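Local coordinates for cysteine protease-like VirA (Shigella flexneri, PDB 3EB8), which is a secreted virulence effector that promotes bacterial entry into epithelial cells and spread between them, although its reported protease and microtubule-destabilising activities are disputed, at residues I44-C49 with C55-L60; A171-E176 with Q190-N195; S203-Q208 with Q213-L218. All coordinates share one frame; numbering follows the deposited sequence.

Contact 1 (I44-C49 with C55-L60); sequences ISIRLC and CSVFYL
Arg47 and Leu60 cross at about a right angle on one face of this antiparallel beta hairpin, the leucine methyl CD2 lying over one face of the guanidinium and offset toward its rim, 3.9 Å from Arg47 NH2. The same face of the sheet carries Cys49 and Phe58. Cys49 SG stands 4.7 Å from the centroid of the Phe58 ring, an oblique sulfur-aromatic contact in which it approaches CD1 and CE1 equally. With chi1 at -55°, the sulfur is turned back beside the backbone N of Cys49, within touch of the ring.

On the other face, Val57 fits between two residues of 44-49. Its CG1 is 3.6 Å from Ile46 CG2 and also touches Leu48 CD2, and the valine lies side by side with both, pointing the same way. Next along, Ile46 CG1 rests 4.0 Å from Tyr59 CD2. Phe23 packs against both Ile46 and Leu48 from outside the hairpin.

Three hydrogen-bonded pairs, Ser45 with Leu60, Arg47 with Phe58 and Cys49 with Ser56, hold this register with two N-H to O=C bonds each. The Arg47-Phe58 pair is short and fairly straight: Phe58 N to Arg47 O is 2.8 Å, with 170° at the hydrogen.

A second shell fixes the arginine. A bend at chi2 (-61°) folds its chain back along its own strand, and Arg47 NE meets Ser45 OG in the guanidinium plane at 2.8 Å. Ser45 OG is bonded in turn to Asn40, while NH1 of Arg47 forms a salt bridge with Glu35. Held at NE by Ser45 OG and at NH1 by Glu35, the guanidinium probably has little freedom to rotate; its charge is probably offset at least in part by Glu35, while one face takes the apolar methyl of Leu60.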
ATOM      1  N   ILE A  44      19.748 -13.969 -17.488  1.00 67.03           N
ATOM      2  CA  ILE A  44      18.599 -13.698 -18.331  1.00 66.77           C
ATOM      3  C   ILE A  44      17.849 -12.459 -17.850  1.00 71.71           C
ATOM      4  O   ILE A  44      17.930 -12.069 -16.683  1.00 73.72           O
ATOM      5  CB  ILE A  44      17.664 -14.904 -18.380  1.00 66.62           C
ATOM      6  CG1 ILE A  44      18.362 -16.042 -19.120  1.00 71.79           C
ATOM      7  CG2 ILE A  44      16.351 -14.545 -19.050  1.00 80.31           C
ATOM      8  CD1 ILE A  44      17.426 -17.052 -19.671  1.00 86.45           C
ATOM      9  N   SER A  45      17.133 -11.829 -18.767  1.00 65.77           N
ATOM     10  CA  SER A  45      16.393 -10.639 -18.431  1.00 64.85           C
ATOM     11  C   SER A  45      15.085 -10.649 -19.179  1.00 66.58           C
ATOM     12  O   SER A  45      15.046 -10.959 -20.364  1.00 66.77           O
ATOM     13  CB  SER A  45      17.187  -9.400 -18.812  1.00 65.61           C
ATOM     14  OG  SER A  45      16.506  -8.236 -18.391  1.00 71.18           O
ATOM     15  N   ILE A  46      14.007 -10.329 -18.482  1.00 63.50           N
ATOM     16  CA  ILE A  46      12.713 -10.206 -19.120  1.00 63.45           C
ATOM     17  C   ILE A  46      12.265  -8.756 -18.978  1.00 62.91           C
ATOM     18  O   ILE A  46      12.351  -8.179 -17.898  1.00 61.92           O
ATOM     19  CB  ILE A  46      11.669 -11.167 -18.502  1.00 62.67           C
ATOM     20  CG1 ILE A  46      12.143 -12.606 -18.609  1.00 63.40           C
ATOM     21  CG2 ILE A  46      10.353 -11.065 -19.227  1.00 66.39           C
ATOM     22  CD1 ILE A  46      13.047 -13.049 -17.482  1.00 62.94           C
ATOM     23  N   ARG A  47      11.817  -8.166 -20.077  1.00 63.76           N
ATOM     24  CA  ARG A  47      11.318  -6.810 -20.041  1.00 63.48           C
ATOM     25  C   ARG A  47       9.872  -6.804 -20.478  1.00 63.38           C
ATOM     26  O   ARG A  47       9.511  -7.426 -21.482  1.00 64.42           O
ATOM     27  CB  ARG A  47      12.140  -5.909 -20.955  1.00 64.89           C
ATOM     28  CG  ARG A  47      13.628  -6.069 -20.796  1.00 65.48           C
ATOM     29  CD  ARG A  47      14.086  -5.716 -19.393  1.00 64.38           C
ATOM     30  NE  ARG A  47      15.541  -5.780 -19.306  1.00 73.31           N
ATOM     31  CZ  ARG A  47      16.356  -4.834 -19.759  1.00 66.47           C
ATOM     32  NH1 ARG A  47      15.852  -3.743 -20.323  1.00 66.99           N
ATOM     33  NH2 ARG A  47      17.668  -4.982 -19.642  1.00 67.35           N
ATOM     34  N   LEU A  48       9.038  -6.104 -19.724  1.00 62.26           N
ATOM     35  CA  LEU A  48       7.635  -5.978 -20.070  1.00 62.21           C
ATOM     36  C   LEU A  48       7.382  -4.568 -20.562  1.00 62.73           C
ATOM     37  O   LEU A  48       7.630  -3.604 -19.840  1.00 62.09           O
ATOM     38  CB  LEU A  48       6.775  -6.254 -18.852  1.00 60.68           C
ATOM     39  CG  LEU A  48       7.171  -7.532 -18.119  1.00 60.17           C
ATOM     40  CD1 LEU A  48       6.321  -7.725 -16.861  1.00 58.82           C
ATOM     41  CD2 LEU A  48       7.051  -8.718 -19.041  1.00 61.31           C
ATOM     42  N   CYS A  49       6.895  -4.448 -21.792  1.00 64.10           N
ATOM     43  CA  CYS A  49       6.704  -3.140 -22.392  1.00 64.98           C
ATOM     44  C   CYS A  49       5.265  -2.915 -22.815  1.00 65.26           C
ATOM     45  O   CYS A  49       4.573  -3.845 -23.220  1.00 65.62           O
ATOM     46  CB  CYS A  49       7.638  -2.958 -23.589  1.00 66.86           C
ATOM     47  SG  CYS A  49       9.368  -3.235 -23.186  1.00 66.84           S
ATOM     48  N   CYS A  55       0.771  -4.838 -24.496  1.00 67.54           N
ATOM     49  CA  CYS A  55       1.914  -5.365 -23.757  1.00 66.37           C
ATOM     50  C   CYS A  55       2.717  -6.388 -24.557  1.00 67.63           C
ATOM     51  O   CYS A  55       2.175  -7.385 -25.045  1.00 68.62           O
ATOM     52  CB  CYS A  55       1.461  -5.990 -22.437  1.00 64.61           C
ATOM     53  SG  CYS A  55       2.822  -6.630 -21.421  1.00 63.30           S
ATOM     54  N   SER A  56       4.013  -6.130 -24.685  1.00 67.75           N
ATOM     55  CA  SER A  56       4.925  -7.082 -25.302  1.00 68.79           C
ATOM     56  C   SER A  56       5.940  -7.544 -24.264  1.00 67.38           C
ATOM     57  O   SER A  56       6.286  -6.803 -23.337  1.00 66.03           O
ATOM     58  CB  SER A  56       5.644  -6.474 -26.511  1.00 70.62           C
ATOM     59  OG  SER A  56       4.712  -6.010 -27.467  1.00 74.07           O
ATOM     60  N   VAL A  57       6.410  -8.775 -24.426  1.00 67.86           N
ATOM     61  CA  VAL A  57       7.406  -9.344 -23.539  1.00 66.85           C
ATOM     62  C   VAL A  57       8.699  -9.587 -24.295  1.00 68.10           C
ATOM     63  O   VAL A  57       8.707 -10.202 -25.355  1.00 69.73           O
ATOM     64  CB  VAL A  57       6.921 -10.661 -22.950  1.00 66.42           C
ATOM     65  CG1 VAL A  57       7.927 -11.175 -21.925  1.00 65.40           C
ATOM     66  CG2 VAL A  57       5.529 -10.473 -22.334  1.00 65.51           C
ATOM     67  N   PHE A  58       9.798  -9.090 -23.742  1.00 67.49           N
ATOM     68  CA  PHE A  58      11.096  -9.271 -24.363  1.00 68.67           C
ATOM     69  C   PHE A  58      11.977 -10.173 -23.510  1.00 67.98           C
ATOM     70  O   PHE A  58      12.133  -9.968 -22.301  1.00 66.53           O
ATOM     71  CB  PHE A  58      11.773  -7.925 -24.576  1.00 69.07           C
ATOM     72  CG  PHE A  58      11.108  -7.077 -25.611  1.00 70.28           C
ATOM     73  CD1 PHE A  58       9.975  -6.341 -25.305  1.00 69.52           C
ATOM     74  CD2 PHE A  58      11.619  -7.010 -26.897  1.00 72.34           C
ATOM     75  CE1 PHE A  58       9.362  -5.558 -26.255  1.00 70.80           C
ATOM     76  CE2 PHE A  58      11.015  -6.226 -27.857  1.00 73.68           C
ATOM     77  CZ  PHE A  58       9.883  -5.497 -27.537  1.00 72.93           C
ATOM     78  N   TYR A  59      12.542 -11.183 -24.157  1.00 69.18           N
ATOM     79  CA  TYR A  59      13.392 -12.142 -23.485  1.00 68.85           C
ATOM     80  C   TYR A  59      14.830 -11.935 -23.938  1.00 69.91           C
ATOM     81  O   TYR A  59      15.172 -12.161 -25.091  1.00 72.89           O
ATOM     82  CB  TYR A  59      12.920 -13.562 -23.783  1.00 69.53           C
ATOM     83  CG  TYR A  59      11.493 -13.838 -23.362  1.00 70.63           C
ATOM     84  CD1 TYR A  59      10.432 -13.659 -24.252  1.00 69.64           C
ATOM     85  CD2 TYR A  59      11.207 -14.281 -22.079  1.00 67.40           C
ATOM     86  CE1 TYR A  59       9.125 -13.921 -23.871  1.00 70.37           C
ATOM     87  CE2 TYR A  59       9.908 -14.542 -21.686  1.00 66.86           C
ATOM     88  CZ  TYR A  59       8.872 -14.366 -22.579  1.00 76.03           C
ATOM     89  OH  TYR A  59       7.587 -14.636 -22.159  1.00 73.78           O
ATOM     90  N   LEU A  60      15.673 -11.492 -23.022  1.00 69.11           N
ATOM     91  CA  LEU A  60      17.080 -11.244 -23.335  1.00 72.97           C
ATOM     92  C   LEU A  60      18.005 -12.320 -22.752  1.00 75.86           C
ATOM     93  O   LEU A  60      18.291 -12.318 -21.549  1.00 88.65           O
ATOM     94  CB  LEU A  60      17.502  -9.866 -22.811  1.00 69.75           C
ATOM     95  CG  LEU A  60      16.987  -8.622 -23.554  1.00 74.02           C
ATOM     96  CD1 LEU A  60      15.508  -8.721 -23.878  1.00 77.38           C
ATOM     97  CD2 LEU A  60      17.267  -7.360 -22.756  1.00 69.70           C
TER

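Contact 2 (A171-E176 with Q190-N195); sequences ADLINE and QMLSYN
The flat group here is the carboxylate of Glu176, and what it meets across the contact is a methyl: Glu176 OE1 lies 3.9 Å from Leu192 CD2. The aliphatic root of the same side chain comes about as near, Glu176 CB lying 3.8 Å from Leu192 CD2, and the two side chains cross at about a right angle. Chi1 of Glu176 (-59°) sets CG beside the backbone N, and the chain then runs extended, so one glutamate offers the leucine both its CB and its charged end.

The CB of Leu192 points toward the helix. On the other branch, Leu192 CD1 sits 4.0 Å from the backbone atom Glu176 O, at the last residue of helix 167-176. One turn back, Leu173 CD1 reaches Leu192 CD2 from a further side at 4.2 Å, a looser contact that is purely apolar.

Leu192 thus packs against the flank of the last turn of helix 167-176, from the loop that leads into helix 194-204, where Ser193 takes the N-cap position. Leu177 and Val197 also pack on Leu192, Gln196 and Ile200 of helix 194-204 lie against Glu176, and Leu232 of helix 226-234 touches Leu173.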
ATOM      1  N   ALA A 171      -1.620  -0.596  19.322  1.00 52.05           N
ATOM      2  CA  ALA A 171      -2.503   0.165  20.203  1.00 56.43           C
ATOM      3  C   ALA A 171      -1.795   0.542  21.507  1.00 62.03           C
ATOM      4  O   ALA A 171      -1.952   1.653  22.000  1.00 66.93           O
ATOM      5  CB  ALA A 171      -3.786  -0.612  20.493  1.00 54.73           C
ATOM      6  N   ASP A 172      -1.012  -0.377  22.064  1.00 57.99           N
ATOM      7  CA  ASP A 172      -0.272  -0.063  23.284  1.00 65.28           C
ATOM      8  C   ASP A 172       0.784   1.026  23.034  1.00 63.65           C
ATOM      9  O   ASP A 172       0.984   1.909  23.863  1.00 56.57           O
ATOM     10  CB  ASP A 172       0.391  -1.311  23.877  1.00 55.64           C
ATOM     11  CG  ASP A 172      -0.601  -2.292  24.466  1.00 67.32           C
ATOM     12  OD1 ASP A 172      -1.782  -1.919  24.636  1.00 80.43           O
ATOM     13  OD2 ASP A 172      -0.191  -3.439  24.769  1.00 60.25           O
ATOM     14  N   LEU A 173       1.462   0.947  21.893  1.00 59.07           N
ATOM     15  CA  LEU A 173       2.456   1.947  21.512  1.00 65.03           C
ATOM     16  C   LEU A 173       1.812   3.317  21.318  1.00 62.78           C
ATOM     17  O   LEU A 173       2.255   4.307  21.880  1.00 64.70           O
ATOM     18  CB  LEU A 173       3.161   1.530  20.217  1.00 50.15           C
ATOM     19  CG  LEU A 173       4.102   2.553  19.563  1.00 55.61           C
ATOM     20  CD1 LEU A 173       5.303   2.819  20.440  1.00 49.98           C
ATOM     21  CD2 LEU A 173       4.567   2.075  18.192  1.00 48.12           C
ATOM     22  N   ILE A 174       0.754   3.359  20.523  1.00 59.08           N
ATOM     23  CA  ILE A 174       0.128   4.614  20.160  1.00 51.13           C
ATOM     24  C   ILE A 174      -0.454   5.268  21.414  1.00 61.59           C
ATOM     25  O   ILE A 174      -0.458   6.495  21.566  1.00 61.75           O
ATOM     26  CB  ILE A 174      -0.924   4.395  19.023  1.00 57.46           C
ATOM     27  CG1 ILE A 174      -0.643   5.339  17.863  1.00 62.60           C
ATOM     28  CG2 ILE A 174      -2.385   4.483  19.524  1.00 52.37           C
ATOM     29  CD1 ILE A 174       0.723   5.127  17.261  1.00 72.18           C
ATOM     30  N   ASN A 175      -0.903   4.429  22.335  1.00 53.86           N
ATOM     31  CA  ASN A 175      -1.458   4.898  23.596  1.00 77.05           C
ATOM     32  C   ASN A 175      -0.425   5.566  24.511  1.00 78.65           C
ATOM     33  O   ASN A 175      -0.710   6.598  25.136  1.00 63.24           O
ATOM     34  CB  ASN A 175      -2.142   3.741  24.337  1.00 68.83           C
ATOM     35  CG  ASN A 175      -2.357   4.040  25.806  1.00 85.36           C
ATOM     36  OD1 ASN A 175      -1.719   3.436  26.674  1.00 84.04           O
ATOM     37  ND2 ASN A 175      -3.237   4.999  26.094  1.00 60.25           N
ATOM     38  N   GLU A 176       0.762   4.964  24.600  1.00 55.69           N
ATOM     39  CA  GLU A 176       1.819   5.487  25.454  1.00 56.51           C
ATOM     40  C   GLU A 176       2.529   6.665  24.793  1.00 65.96           C
ATOM     41  O   GLU A 176       3.096   7.519  25.476  1.00 65.52           O
ATOM     42  CB  GLU A 176       2.794   4.385  25.877  1.00 59.32           C
ATOM     43  CG  GLU A 176       2.101   3.252  26.641  1.00 81.03           C
ATOM     44  CD  GLU A 176       3.032   2.444  27.531  1.00 87.15           C
ATOM     45  OE1 GLU A 176       4.263   2.507  27.340  1.00103.24           O
ATOM     46  OE2 GLU A 176       2.524   1.740  28.429  1.00 84.20           O
ATOM     47  N   GLN A 190       6.456  13.050  22.137  1.00 70.99           N
ATOM     48  CA  GLN A 190       7.673  12.763  22.887  1.00 78.92           C
ATOM     49  C   GLN A 190       7.951  11.281  22.775  1.00 69.98           C
ATOM     50  O   GLN A 190       7.048  10.458  22.913  1.00 85.67           O
ATOM     51  CB  GLN A 190       7.530  13.167  24.354  1.00 92.73           C
ATOM     52  CG  GLN A 190       7.687  14.657  24.599  1.00108.84           C
ATOM     53  CD  GLN A 190       7.066  15.087  25.913  1.00120.67           C
ATOM     54  OE1 GLN A 190       6.601  14.253  26.694  1.00120.07           O
ATOM     55  NE2 GLN A 190       7.050  16.393  26.163  1.00122.98           N
ATOM     56  N   MET A 191       9.205  10.942  22.524  1.00 69.91           N
ATOM     57  CA  MET A 191       9.578   9.561  22.267  1.00 75.96           C
ATOM     58  C   MET A 191       9.629   8.729  23.545  1.00 75.43           C
ATOM     59  O   MET A 191       9.915   9.251  24.624  1.00 79.29           O
ATOM     60  CB  MET A 191      10.910   9.516  21.515  1.00 88.54           C
ATOM     61  CG  MET A 191      10.766   9.932  20.057  1.00100.45           C
ATOM     62  SD  MET A 191       9.531   8.918  19.217  1.00 87.78           S
ATOM     63  CE  MET A 191      10.150   7.288  19.665  1.00 50.59           C
ATOM     64  N   LEU A 192       9.341   7.436  23.418  1.00 74.60           N
ATOM     65  CA  LEU A 192       9.287   6.551  24.577  1.00 56.03           C
ATOM     66  C   LEU A 192      10.673   6.147  25.060  1.00 57.44           C
ATOM     67  O   LEU A 192      11.574   5.899  24.255  1.00 58.67           O
ATOM     68  CB  LEU A 192       8.444   5.302  24.273  1.00 55.10           C
ATOM     69  CG  LEU A 192       6.926   5.427  24.460  1.00 76.32           C
ATOM     70  CD1 LEU A 192       6.363   6.401  23.466  1.00 71.68           C
ATOM     71  CD2 LEU A 192       6.212   4.086  24.325  1.00 79.28           C
ATOM     72  N   SER A 193      10.847   6.075  26.375  1.00 59.57           N
ATOM     73  CA  SER A 193      12.093   5.561  26.923  1.00 61.35           C
ATOM     74  C   SER A 193      12.273   4.092  26.539  1.00 60.90           C
ATOM     75  O   SER A 193      11.319   3.424  26.157  1.00 59.59           O
ATOM     76  CB  SER A 193      12.115   5.693  28.442  1.00 63.99           C
ATOM     77  OG  SER A 193      11.167   4.824  29.038  1.00 99.19           O
ATOM     78  N   TYR A 194      13.497   3.594  26.650  1.00 62.29           N
ATOM     79  CA  TYR A 194      13.710   2.165  26.539  1.00 64.51           C
ATOM     80  C   TYR A 194      12.858   1.415  27.567  1.00 68.70           C
ATOM     81  O   TYR A 194      12.264   0.379  27.256  1.00 62.99           O
ATOM     82  CB  TYR A 194      15.182   1.787  26.729  1.00 64.74           C
ATOM     83  CG  TYR A 194      15.327   0.306  26.964  1.00 71.43           C
ATOM     84  CD1 TYR A 194      15.402  -0.583  25.901  1.00 64.72           C
ATOM     85  CD2 TYR A 194      15.336  -0.207  28.250  1.00 73.90           C
ATOM     86  CE1 TYR A 194      15.508  -1.938  26.113  1.00 66.03           C
ATOM     87  CE2 TYR A 194      15.442  -1.560  28.477  1.00 76.75           C
ATOM     88  CZ  TYR A 194      15.527  -2.423  27.406  1.00 74.66           C
ATOM     89  OH  TYR A 194      15.635  -3.774  27.644  1.00 72.18           O
ATOM     90  N   ASN A 195      12.828   1.924  28.797  1.00 65.67           N
ATOM     91  CA  ASN A 195      12.001   1.341  29.841  1.00 66.97           C
ATOM     92  C   ASN A 195      10.549   1.175  29.429  1.00 65.02           C
ATOM     93  O   ASN A 195       9.968   0.106  29.605  1.00 80.74           O
ATOM     94  CB  ASN A 195      12.064   2.187  31.102  1.00 69.24           C
ATOM     95  CG  ASN A 195      13.335   1.979  31.861  1.00 79.99           C
ATOM     96  OD1 ASN A 195      14.157   1.146  31.480  1.00 75.37           O
ATOM     97  ND2 ASN A 195      13.517   2.733  32.947  1.00 74.46           N
TER

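Contact 3 (S203-Q208 with Q213-L218); sequences SNFPQQ and QTEKLL
Gln213 begins the contact by lying alongside Gln208, in a helix-loop-helix connection where the short loop after helix 194-204 turns the chain into helix 210-221. The two side chains point the same way, in a loose contact at the rim. A bend at chi2 (56°) swings the end of Gln213 toward the loop.

Two residues on, Glu215 directs its CB toward Phe205 and crosses it at about a right angle. Glu215 OE1 sits 3.9 Å from Phe205 CZ and just as far from CE2, with the carboxylate plane turned 66° from that of the ring. Ile163 of strand 163-164 also packs on this glutamate.

Lys216 follows and makes the nearest approach. Its methylene chain and Phe205 slide past each other in opposite directions, Lys216 CG coming 3.7 Å from Phe205 CB and also reaching the near part of the ring. The lysine chain then bends at chi3, and its NZ is hydrogen-bonded to Asn202, so the aliphatic part packs while the charged end reaches across to Asn202 of helix 194-204.

Phe205 is the buried residue of the loop: Leu169 of helix 167-176 and Phe212 and Phe219 of helix 210-221 also pack on it. At the edge of its ring, in plane, lies the side-chain amide of Gln207, Gln207 NE2 being 3.8 Å from Phe205 CD2.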
ATOM      1  N   SER A 203       4.844  -7.273  27.128  1.00 68.08           N
ATOM      2  CA  SER A 203       3.430  -7.600  27.325  1.00 72.86           C
ATOM      3  C   SER A 203       2.857  -8.343  26.117  1.00 74.68           C
ATOM      4  O   SER A 203       1.992  -9.196  26.264  1.00 80.40           O
ATOM      5  CB  SER A 203       2.595  -6.334  27.578  1.00 75.52           C
ATOM      6  OG  SER A 203       2.681  -5.890  28.924  1.00 82.35           O
ATOM      7  N   ASN A 204       3.343  -8.006  24.926  1.00 66.77           N
ATOM      8  CA  ASN A 204       2.756  -8.514  23.680  1.00 80.00           C
ATOM      9  C   ASN A 204       3.535  -9.631  23.017  1.00 70.30           C
ATOM     10  O   ASN A 204       3.123 -10.135  21.975  1.00 69.88           O
ATOM     11  CB  ASN A 204       2.549  -7.385  22.661  1.00 73.04           C
ATOM     12  CG  ASN A 204       1.330  -6.550  22.964  1.00 66.29           C
ATOM     13  OD1 ASN A 204       0.197  -6.997  22.767  1.00 63.89           O
ATOM     14  ND2 ASN A 204       1.550  -5.336  23.466  1.00 57.13           N
ATOM     15  N   PHE A 205       4.660  -9.997  23.615  1.00 61.93           N
ATOM     16  CA  PHE A 205       5.475 -11.100  23.119  1.00 74.18           C
ATOM     17  C   PHE A 205       5.891 -12.030  24.266  1.00 72.24           C
ATOM     18  O   PHE A 205       7.001 -11.931  24.786  1.00 74.32           O
ATOM     19  CB  PHE A 205       6.710 -10.572  22.383  1.00 61.91           C
ATOM     20  CG  PHE A 205       6.422 -10.036  21.004  1.00 59.66           C
ATOM     21  CD1 PHE A 205       6.801  -8.746  20.652  1.00 78.54           C
ATOM     22  CD2 PHE A 205       5.788 -10.815  20.058  1.00 59.58           C
ATOM     23  CE1 PHE A 205       6.548  -8.244  19.376  1.00 63.81           C
ATOM     24  CE2 PHE A 205       5.529 -10.319  18.783  1.00 68.07           C
ATOM     25  CZ  PHE A 205       5.909  -9.032  18.446  1.00 72.63           C
ATOM     26  N   PRO A 206       4.990 -12.941  24.661  1.00 77.38           N
ATOM     27  CA  PRO A 206       5.241 -13.905  25.740  1.00 84.41           C
ATOM     28  C   PRO A 206       6.205 -15.014  25.312  1.00 84.86           C
ATOM     29  O   PRO A 206       7.080 -15.410  26.087  1.00 78.18           O
ATOM     30  CB  PRO A 206       3.856 -14.513  26.009  1.00 76.28           C
ATOM     31  CG  PRO A 206       2.878 -13.710  25.190  1.00 79.47           C
ATOM     32  CD  PRO A 206       3.657 -13.118  24.065  1.00 81.98           C
ATOM     33  N   GLN A 207       6.037 -15.497  24.084  1.00 85.62           N
ATOM     34  CA  GLN A 207       6.843 -16.594  23.541  1.00 89.21           C
ATOM     35  C   GLN A 207       8.358 -16.360  23.668  1.00 79.86           C
ATOM     36  O   GLN A 207       8.847 -15.245  23.489  1.00 80.31           O
ATOM     37  CB  GLN A 207       6.472 -16.847  22.079  1.00100.09           C
ATOM     38  CG  GLN A 207       5.013 -16.536  21.712  1.00109.72           C
ATOM     39  CD  GLN A 207       4.771 -15.068  21.348  1.00 97.68           C
ATOM     40  OE1 GLN A 207       3.778 -14.732  20.696  1.00 85.60           O
ATOM     41  NE2 GLN A 207       5.680 -14.195  21.767  1.00 96.57           N
ATOM     42  N   GLN A 208       9.096 -17.424  23.965  1.00 82.87           N
ATOM     43  CA  GLN A 208      10.519 -17.306  24.260  1.00 83.86           C
ATOM     44  C   GLN A 208      11.416 -17.800  23.115  1.00 85.57           C
ATOM     45  O   GLN A 208      12.642 -17.775  23.224  1.00 79.79           O
ATOM     46  CB  GLN A 208      10.839 -18.059  25.550  1.00 89.08           C
ATOM     47  CG  GLN A 208      11.842 -17.357  26.454  1.00102.20           C
ATOM     48  CD  GLN A 208      11.237 -16.181  27.204  1.00104.90           C
ATOM     49  OE1 GLN A 208      10.016 -16.014  27.245  1.00108.49           O
ATOM     50  NE2 GLN A 208      12.090 -15.359  27.803  1.00 99.11           N
ATOM     51  N   GLN A 213      12.339 -13.694  20.337  1.00 68.64           N
ATOM     52  CA  GLN A 213      13.376 -12.925  20.998  1.00 69.20           C
ATOM     53  C   GLN A 213      13.982 -11.923  20.011  1.00 70.89           C
ATOM     54  O   GLN A 213      14.197 -10.752  20.349  1.00 66.14           O
ATOM     55  CB  GLN A 213      14.438 -13.848  21.592  1.00 72.73           C
ATOM     56  CG  GLN A 213      15.187 -13.242  22.758  1.00 99.13           C
ATOM     57  CD  GLN A 213      14.287 -12.782  23.887  1.00109.07           C
ATOM     58  OE1 GLN A 213      14.489 -11.703  24.457  1.00108.93           O
ATOM     59  NE2 GLN A 213      13.287 -13.595  24.218  1.00102.99           N
ATOM     60  N   THR A 214      14.221 -12.367  18.778  1.00 67.11           N
ATOM     61  CA  THR A 214      14.711 -11.449  17.759  1.00 65.39           C
ATOM     62  C   THR A 214      13.689 -10.342  17.462  1.00 62.29           C
ATOM     63  O   THR A 214      14.042  -9.165  17.385  1.00 62.95           O
ATOM     64  CB  THR A 214      15.152 -12.169  16.450  1.00 66.07           C
ATOM     65  OG1 THR A 214      14.011 -12.469  15.644  1.00 90.96           O
ATOM     66  CG2 THR A 214      15.878 -13.444  16.761  1.00 69.41           C
ATOM     67  N   GLU A 215      12.423 -10.702  17.308  1.00 61.37           N
ATOM     68  CA  GLU A 215      11.400  -9.684  17.111  1.00 58.87           C
ATOM     69  C   GLU A 215      11.347  -8.683  18.280  1.00 58.95           C
ATOM     70  O   GLU A 215      11.177  -7.478  18.065  1.00 56.71           O
ATOM     71  CB  GLU A 215      10.019 -10.313  16.906  1.00 58.51           C
ATOM     72  CG  GLU A 215       9.878 -11.190  15.683  1.00 58.87           C
ATOM     73  CD  GLU A 215       8.452 -11.720  15.511  1.00 66.10           C
ATOM     74  OE1 GLU A 215       7.513 -10.906  15.419  1.00 66.81           O
ATOM     75  OE2 GLU A 215       8.263 -12.952  15.475  1.00 88.88           O
ATOM     76  N   LYS A 216      11.457  -9.174  19.509  1.00 60.26           N
ATOM     77  CA  LYS A 216      11.339  -8.296  20.661  1.00 60.22           C
ATOM     78  C   LYS A 216      12.423  -7.235  20.570  1.00 59.89           C
ATOM     79  O   LYS A 216      12.186  -6.052  20.838  1.00 58.69           O
ATOM     80  CB  LYS A 216      11.493  -9.082  21.966  1.00 62.75           C
ATOM     81  CG  LYS A 216      10.365 -10.040  22.260  1.00 64.10           C
ATOM     82  CD  LYS A 216      10.314 -10.380  23.743  1.00 69.56           C
ATOM     83  CE  LYS A 216      11.708 -10.530  24.329  1.00 76.86           C
ATOM     84  NZ  LYS A 216      11.693 -10.731  25.809  1.00 81.64           N
ATOM     85  N   LEU A 217      13.612  -7.688  20.179  1.00 61.24           N
ATOM     86  CA  LEU A 217      14.801  -6.856  20.105  1.00 61.58           C
ATOM     87  C   LEU A 217      14.621  -5.838  19.002  1.00 59.15           C
ATOM     88  O   LEU A 217      14.867  -4.648  19.184  1.00 58.44           O
ATOM     89  CB  LEU A 217      16.003  -7.724  19.769  1.00 63.80           C
ATOM     90  CG  LEU A 217      17.268  -7.424  20.543  1.00 82.71           C
ATOM     91  CD1 LEU A 217      17.098  -7.930  21.983  1.00 80.93           C
ATOM     92  CD2 LEU A 217      18.433  -8.095  19.843  1.00 84.71           C
ATOM     93  N   LEU A 218      14.187  -6.336  17.853  1.00 58.14           N
ATOM     94  CA  LEU A 218      13.959  -5.523  16.679  1.00 56.09           C
ATOM     95  C   LEU A 218      12.993  -4.387  16.998  1.00 61.29           C
ATOM     96  O   LEU A 218      13.295  -3.211  16.770  1.00 55.68           O
ATOM     97  CB  LEU A 218      13.399  -6.401  15.561  1.00 55.65           C
ATOM     98  CG  LEU A 218      13.091  -5.741  14.221  1.00 57.51           C
ATOM     99  CD1 LEU A 218      14.311  -4.964  13.765  1.00 57.24           C
ATOM    100  CD2 LEU A 218      12.701  -6.804  13.194  1.00 58.61           C
TER

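How the contacts relate
The three contacts follow one another along the chain, each closing before the next opens. Contact 1 belongs to the five-stranded antiparallel sheet near the N-terminus and stands well apart: its centre is about 48 Å from that of contact 2 and about 44 Å from that of contact 3. Contacts 2 and 3 are neighbours, with centres about 16 Å apart, at the two ends of helix 194-204. They touch through a probable hydrogen bond from Asn204 ND2 to Asp172 OD2, 2.9 Å, which ties that helix to helix 167-176. Segment 190-195 and both segments of contact 3 fall within the region assigned to tubulin binding, whereas contact 1 belongs to a separate part of the molecule.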